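Metallophosphoesterase (Sphaerobacter thermophilus, PDB 3RQZ) binds two zinc ions and probably acts as a phosphatase of the calcineurin-like metallophosphoesterase superfamily, YfcE family. Local coordinates at residues 129-138 against 157-168. Numbering follows the deposited sequence.
Sequences YNARIAALNF and IREDEALSNVAP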
ATOM      1  N   TYR A 129       8.395  -7.098   8.904  1.00 26.73           N
ATOM      2  CA  TYR A 129       7.558  -6.947  10.101  1.00 27.41           C
ATOM      3  C   TYR A 129       8.286  -7.211  11.419  1.00 27.71           C
ATOM      4  O   TYR A 129       7.652  -7.270  12.490  1.00 27.38           O
ATOM      5  CB  TYR A 129       6.287  -7.812  10.022  1.00 27.60           C
ATOM      6  CG  TYR A 129       6.572  -9.271   9.721  1.00 29.08           C
ATOM      7  CD1 TYR A 129       7.050 -10.135  10.723  1.00 31.35           C
ATOM      8  CD2 TYR A 129       6.382  -9.785   8.444  1.00 30.24           C
ATOM      9  CE1 TYR A 129       7.314 -11.474  10.459  1.00 31.65           C
ATOM     10  CE2 TYR A 129       6.655 -11.138   8.159  1.00 31.78           C
ATOM     11  CZ  TYR A 129       7.117 -11.969   9.171  1.00 31.66           C
ATOM     12  OH  TYR A 129       7.398 -13.292   8.915  1.00 29.80           O
ATOM     13  N   ASN A 130       9.597  -7.423  11.354  1.00 28.02           N
ATOM     14  CA  ASN A 130      10.389  -7.583  12.577  1.00 28.61           C
ATOM     15  C   ASN A 130      11.793  -6.963  12.433  1.00 28.55           C
ATOM     16  O   ASN A 130      12.186  -6.529  11.332  1.00 27.34           O
ATOM     17  CB  ASN A 130      10.433  -9.068  13.037  1.00 29.36           C
ATOM     18  CG  ASN A 130      11.086  -9.999  11.994  1.00 29.99           C
ATOM     19  OD1 ASN A 130      11.847  -9.555  11.147  1.00 29.70           O
ATOM     20  ND2 ASN A 130      10.764 -11.299  12.058  1.00 29.93           N
ATOM     21  N   ALA A 131      12.546  -6.921  13.529  1.00 28.85           N
ATOM     22  CA  ALA A 131      13.872  -6.289  13.498  1.00 29.69           C
ATOM     23  C   ALA A 131      14.906  -7.035  12.634  1.00 29.89           C
ATOM     24  O   ALA A 131      15.718  -6.397  11.942  1.00 29.54           O
ATOM     25  CB  ALA A 131      14.408  -6.081  14.930  1.00 29.78           C
ATOM     26  N   ARG A 132      14.848  -8.366  12.691  0.50 30.07           N
ATOM     27  CA  ARG A 132      15.721  -9.275  11.934  0.50 30.41           C
ATOM     28  C   ARG A 132      15.750  -8.929  10.443  0.50 29.62           C
ATOM     29  O   ARG A 132      16.815  -8.711   9.853  0.50 29.58           O
ATOM     30  CB  ARG A 132      15.227 -10.721  12.131  0.50 30.82           C
ATOM     31  CG  ARG A 132      16.208 -11.810  11.726  0.50 33.26           C
ATOM     32  CD  ARG A 132      15.668 -13.174  12.149  0.50 36.18           C
ATOM     33  NE  ARG A 132      14.850 -13.043  13.356  0.50 38.57           N
ATOM     34  CZ  ARG A 132      13.539 -13.232  13.398  0.50 38.97           C
ATOM     35  NH1 ARG A 132      12.887 -13.607  12.312  0.50 39.86           N
ATOM     36  NH2 ARG A 132      12.879 -13.072  14.537  0.50 39.72           N
ATOM     37  N   ILE A 133      14.565  -8.866   9.852  1.00 29.22           N
ATOM     38  CA  ILE A 133      14.402  -8.599   8.429  1.00 28.62           C
ATOM     39  C   ILE A 133      14.682  -7.116   8.174  1.00 28.49           C
ATOM     40  O   ILE A 133      15.330  -6.786   7.197  1.00 28.85           O
ATOM     41  CB  ILE A 133      13.046  -9.130   7.848  1.00 28.48           C
ATOM     42  CG1 ILE A 133      12.910 -10.658   8.046  1.00 28.85           C
ATOM     43  CG2 ILE A 133      12.859  -8.734   6.377  1.00 27.33           C
ATOM     44  CD1 ILE A 133      14.056 -11.538   7.320  1.00 30.45           C
ATOM     45  N   ALA A 134      14.273  -6.240   9.086  1.00 28.44           N
ATOM     46  CA  ALA A 134      14.570  -4.796   8.914  1.00 28.74           C
ATOM     47  C   ALA A 134      16.075  -4.588   8.835  1.00 29.08           C
ATOM     48  O   ALA A 134      16.585  -3.873   7.954  1.00 28.40           O
ATOM     49  CB  ALA A 134      13.976  -3.965  10.070  1.00 28.67           C
ATOM     50  N   ALA A 135      16.779  -5.262   9.741  1.00 29.89           N
ATOM     51  CA  ALA A 135      18.235  -5.202   9.827  1.00 30.52           C
ATOM     52  C   ALA A 135      18.914  -5.626   8.529  1.00 30.53           C
ATOM     53  O   ALA A 135      19.875  -4.994   8.081  1.00 30.89           O
ATOM     54  CB  ALA A 135      18.734  -6.062  11.049  1.00 30.74           C
ATOM     55  N   LEU A 136      18.389  -6.671   7.903  1.00 30.38           N
ATOM     56  CA  LEU A 136      18.939  -7.154   6.637  1.00 30.54           C
ATOM     57  C   LEU A 136      18.661  -6.169   5.486  1.00 29.40           C
ATOM     58  O   LEU A 136      19.290  -6.236   4.430  1.00 29.92           O
ATOM     59  CB  LEU A 136      18.393  -8.570   6.335  1.00 30.96           C
ATOM     60  CG  LEU A 136      18.892  -9.708   7.253  1.00 32.29           C
ATOM     61  CD1 LEU A 136      17.926 -10.907   7.284  1.00 33.77           C
ATOM     62  CD2 LEU A 136      20.330 -10.177   6.923  1.00 35.38           C
ATOM     63  N   ASN A 137      17.726  -5.248   5.703  1.00 27.66           N
ATOM     64  CA  ASN A 137      17.255  -4.351   4.639  1.00 26.82           C
ATOM     65  C   ASN A 137      17.846  -2.955   4.636  1.00 26.93           C
ATOM     66  O   ASN A 137      17.877  -2.290   3.588  1.00 26.97           O
ATOM     67  CB  ASN A 137      15.718  -4.323   4.593  1.00 25.64           C
ATOM     68  CG  ASN A 137      15.163  -5.385   3.687  1.00 25.34           C
ATOM     69  OD1 ASN A 137      15.237  -5.255   2.469  1.00 24.05           O
ATOM     70  ND2 ASN A 137      14.603  -6.448   4.262  1.00 26.73           N
ATOM     71  N   PHE A 138      18.347  -2.524   5.787  1.00 26.86           N
ATOM     72  CA  PHE A 138      19.041  -1.231   5.882  1.00 28.11           C
ATOM     73  C   PHE A 138      20.270  -1.100   4.984  1.00 28.88           C
ATOM     74  O   PHE A 138      20.440  -0.061   4.366  1.00 29.91           O
ATOM     75  CB  PHE A 138      19.337  -0.844   7.336  1.00 27.27           C
ATOM     76  CG  PHE A 138      18.162  -0.197   8.024  1.00 27.74           C
ATOM     77  CD1 PHE A 138      17.853   1.144   7.781  1.00 27.36           C
ATOM     78  CD2 PHE A 138      17.348  -0.930   8.912  1.00 26.41           C
ATOM     79  CE1 PHE A 138      16.738   1.756   8.392  1.00 26.40           C
ATOM     80  CE2 PHE A 138      16.255  -0.316   9.531  1.00 26.55           C
ATOM     81  CZ  PHE A 138      15.954   1.036   9.276  1.00 25.09           C
ATOM     82  N   ILE A 157      10.632   1.713  11.913  1.00 27.40           N
ATOM     83  CA  ILE A 157      11.794   1.288  12.718  1.00 28.32           C
ATOM     84  C   ILE A 157      13.009   2.119  12.292  1.00 28.47           C
ATOM     85  O   ILE A 157      13.176   2.371  11.112  1.00 27.25           O
ATOM     86  CB  ILE A 157      12.055  -0.233  12.554  1.00 28.31           C
ATOM     87  CG1 ILE A 157      13.111  -0.724  13.548  1.00 29.84           C
ATOM     88  CG2 ILE A 157      12.405  -0.589  11.062  1.00 28.35           C
ATOM     89  CD1 ILE A 157      13.130  -2.280  13.687  1.00 31.39           C
ATOM     90  N   ARG A 158      13.807   2.587  13.257  1.00 29.18           N
ATOM     91  CA  ARG A 158      15.090   3.233  12.948  1.00 30.29           C
ATOM     92  C   ARG A 158      16.226   2.201  12.767  1.00 30.45           C
ATOM     93  O   ARG A 158      16.153   1.071  13.252  1.00 30.02           O
ATOM     94  CB  ARG A 158      15.457   4.306  13.988  1.00 30.39           C
ATOM     95  CG  ARG A 158      16.498   5.312  13.486  1.00 34.51           C
ATOM     96  CD  ARG A 158      16.554   6.591  14.306  1.00 41.02           C
ATOM     97  NE  ARG A 158      16.285   6.330  15.708  1.00 44.73           N
ATOM     98  CZ  ARG A 158      17.180   6.429  16.679  1.00 49.95           C
ATOM     99  NH1 ARG A 158      16.823   6.148  17.932  1.00 52.13           N
ATOM    100  NH2 ARG A 158      18.428   6.830  16.410  1.00 53.28           N
ATOM    101  N   GLU A 159      17.263   2.601  12.047  1.00 30.50           N
ATOM    102  CA  GLU A 159      18.368   1.697  11.719  1.00 31.80           C
ATOM    103  C   GLU A 159      19.070   1.150  12.967  1.00 32.68           C
ATOM    104  O   GLU A 159      19.317  -0.055  13.061  1.00 32.51           O
ATOM    105  CB  GLU A 159      19.351   2.403  10.787  1.00 31.53           C
ATOM    106  CG  GLU A 159      20.550   1.575  10.365  1.00 33.62           C
ATOM    107  CD  GLU A 159      21.463   2.310   9.379  1.00 37.26           C
ATOM    108  OE1 GLU A 159      21.656   3.541   9.527  1.00 40.48           O
ATOM    109  OE2 GLU A 159      21.997   1.663   8.456  1.00 36.55           O
ATOM    110  N   ASP A 160      19.368   2.017  13.931  1.00 33.39           N
ATOM    111  CA  ASP A 160      20.038   1.548  15.148  1.00 34.61           C
ATOM    112  C   ASP A 160      19.192   0.550  15.952  1.00 34.31           C
ATOM    113  O   ASP A 160      19.739  -0.382  16.529  1.00 34.10           O
ATOM    114  CB  ASP A 160      20.512   2.709  16.033  1.00 36.19           C
ATOM    115  CG  ASP A 160      19.374   3.606  16.514  1.00 37.70           C
ATOM    116  OD1 ASP A 160      18.212   3.449  16.099  1.00 39.96           O
ATOM    117  OD2 ASP A 160      19.667   4.497  17.320  1.00 40.73           O
ATOM    118  N   GLU A 161      17.872   0.744  15.966  1.00 33.30           N
ATOM    119  CA  GLU A 161      16.950  -0.165  16.641  1.00 33.18           C
ATOM    120  C   GLU A 161      16.986  -1.516  15.939  1.00 32.81           C
ATOM    121  O   GLU A 161      17.131  -2.548  16.595  1.00 32.07           O
ATOM    122  CB  GLU A 161      15.492   0.357  16.598  1.00 33.06           C
ATOM    123  CG  GLU A 161      15.155   1.555  17.536  1.00 34.02           C
ATOM    124  CD  GLU A 161      13.773   2.171  17.240  1.00 35.29           C
ATOM    125  OE1 GLU A 161      13.328   2.209  16.058  1.00 33.22           O
ATOM    126  OE2 GLU A 161      13.113   2.624  18.201  1.00 39.59           O
ATOM    127  N   ALA A 162      16.840  -1.500  14.604  1.00 32.63           N
ATOM    128  CA  ALA A 162      16.830  -2.731  13.830  1.00 33.66           C
ATOM    129  C   ALA A 162      18.122  -3.500  14.084  1.00 34.86           C
ATOM    130  O   ALA A 162      18.092  -4.709  14.286  1.00 34.65           O
ATOM    131  CB  ALA A 162      16.657  -2.443  12.314  1.00 33.46           C
ATOM    132  N   LEU A 163      19.250  -2.789  14.074  1.00 36.49           N
ATOM    133  CA  LEU A 163      20.561  -3.443  14.222  1.00 38.55           C
ATOM    134  C   LEU A 163      20.799  -3.987  15.631  1.00 39.90           C
ATOM    135  O   LEU A 163      21.586  -4.922  15.808  1.00 40.72           O
ATOM    136  CB  LEU A 163      21.708  -2.521  13.799  1.00 39.13           C
ATOM    137  CG  LEU A 163      21.811  -2.120  12.314  1.00 40.19           C
ATOM    138  CD1 LEU A 163      22.937  -1.094  12.119  1.00 40.43           C
ATOM    139  CD2 LEU A 163      21.985  -3.312  11.352  1.00 41.98           C
ATOM    140  N   SER A 164      20.126  -3.409  16.627  1.00 40.62           N
ATOM    141  CA  SER A 164      20.194  -3.904  18.003  1.00 41.77           C
ATOM    142  C   SER A 164      19.015  -4.799  18.329  1.00 41.38           C
ATOM    143  O   SER A 164      18.752  -5.069  19.501  1.00 41.52           O
ATOM    144  CB  SER A 164      20.227  -2.741  19.000  1.00 42.27           C
ATOM    145  OG  SER A 164      21.206  -1.804  18.605  1.00 45.11           O
ATOM    146  N   ASN A 165      18.297  -5.232  17.294  1.00 41.13           N
ATOM    147  CA  ASN A 165      17.157  -6.139  17.425  1.00 40.80           C
ATOM    148  C   ASN A 165      15.977  -5.615  18.280  1.00 40.42           C
ATOM    149  O   ASN A 165      15.237  -6.392  18.903  1.00 40.89           O
ATOM    150  CB  ASN A 165      17.641  -7.515  17.902  1.00 42.21           C
ATOM    151  CG  ASN A 165      16.612  -8.594  17.704  1.00 43.55           C
ATOM    152  OD1 ASN A 165      16.210  -8.899  16.571  1.00 45.80           O
ATOM    153  ND2 ASN A 165      16.163  -9.173  18.805  1.00 44.50           N
ATOM    154  N   VAL A 166      15.790  -4.297  18.282  1.00 39.04           N
ATOM    155  CA  VAL A 166      14.642  -3.657  18.941  1.00 37.54           C
ATOM    156  C   VAL A 166      13.420  -3.770  18.023  1.00 35.98           C
ATOM    157  O   VAL A 166      13.499  -3.452  16.824  1.00 33.68           O
ATOM    158  CB  VAL A 166      14.961  -2.168  19.286  1.00 37.93           C
ATOM    159  CG1 VAL A 166      13.733  -1.457  19.853  1.00 39.65           C
ATOM    160  CG2 VAL A 166      16.120  -2.097  20.296  1.00 40.35           C
ATOM    161  N   ALA A 167      12.308  -4.252  18.578  1.00 34.45           N
ATOM    162  CA  ALA A 167      11.062  -4.414  17.824  1.00 34.19           C
ATOM    163  C   ALA A 167      10.622  -3.117  17.082  1.00 33.07           C
ATOM    164  O   ALA A 167      10.820  -2.008  17.611  1.00 32.91           O
ATOM    165  CB  ALA A 167       9.941  -4.923  18.774  1.00 34.58           C
ATOM    166  N   PRO A 168      10.049  -3.247  15.852  1.00 31.65           N
ATOM    167  CA  PRO A 168       9.504  -2.065  15.146  1.00 30.85           C
ATOM    168  C   PRO A 168       8.279  -1.521  15.871  1.00 30.25           C
ATOM    169  O   PRO A 168       7.687  -2.228  16.671  1.00 30.55           O
ATOM    170  CB  PRO A 168       9.050  -2.604  13.788  1.00 30.20           C
ATOM    171  CG  PRO A 168       9.291  -4.062  13.786  1.00 31.08           C
ATOM    172  CD  PRO A 168       9.977  -4.483  15.039  1.00 31.76           C
TER
HETATM  173  O   HOH W   1      13.382  -9.974  14.920  1.00 37.71           O
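The backbones of Ala131 and Ala162 come close, CA to CA 4.6 Å, where helices 131-137 and 159-163 pack at the periphery of a calcineurin-like phosphoesterase domain. The axes run at 121° and approach to 8.3 Å, a closeness that the small side chains of Ala131, Ala134, Ala135 and Ala162 allow; the second helix follows from edge strand 154-158. No direct hydrogen bond crosses between the segments; a water accepts from Arg132 N and gives a weak bond to Asn165 OD1. Asn165 is the C-prime residue of the Schellman motif ending helix 159-163, and this turn brings the backbone against the start of helix 131-137: Val166 O lies 3.4 Å from Ala131 CB. Pro168 CG and CD rest on the backbone leading into that helix, CG 3.9 Å from Asn130 CA; Asn130 OD1 caps the helix start by accepting a nearly straight bond from Ile133 N.

Ala134 CB touches Ala162 CB, at 3.8 Å, and Ile157 CG2, while Ile157 CD1, carried by a CG1 anti to the backbone N (chi1 -171°), reaches on to Ala131. Phe138 lays one ring face on the first turn of helix 159-163: Glu159 CA stands 3.6 Å from the centroid, 14° off the normal, a CH-pi contact. Glu159 CB lies by CD1 and CE1 of the ring, its CG continues past CD1 toward Phe138 CG, and the extended chain delivers OE2 to a salt bridge with Arg183, which also donates to Phe138 O. A leucine in place of Phe138 lacks the flat ring, which would probably leave Glu159 CA without its CH-pi partner and open a gap beside Ala162 CB. Ala162 CB comes obliquely to Phe138 CE2 at 3.5 Å, and Ile157 O lies at the ring's edge, 3.6 Å from Phe138 CZ.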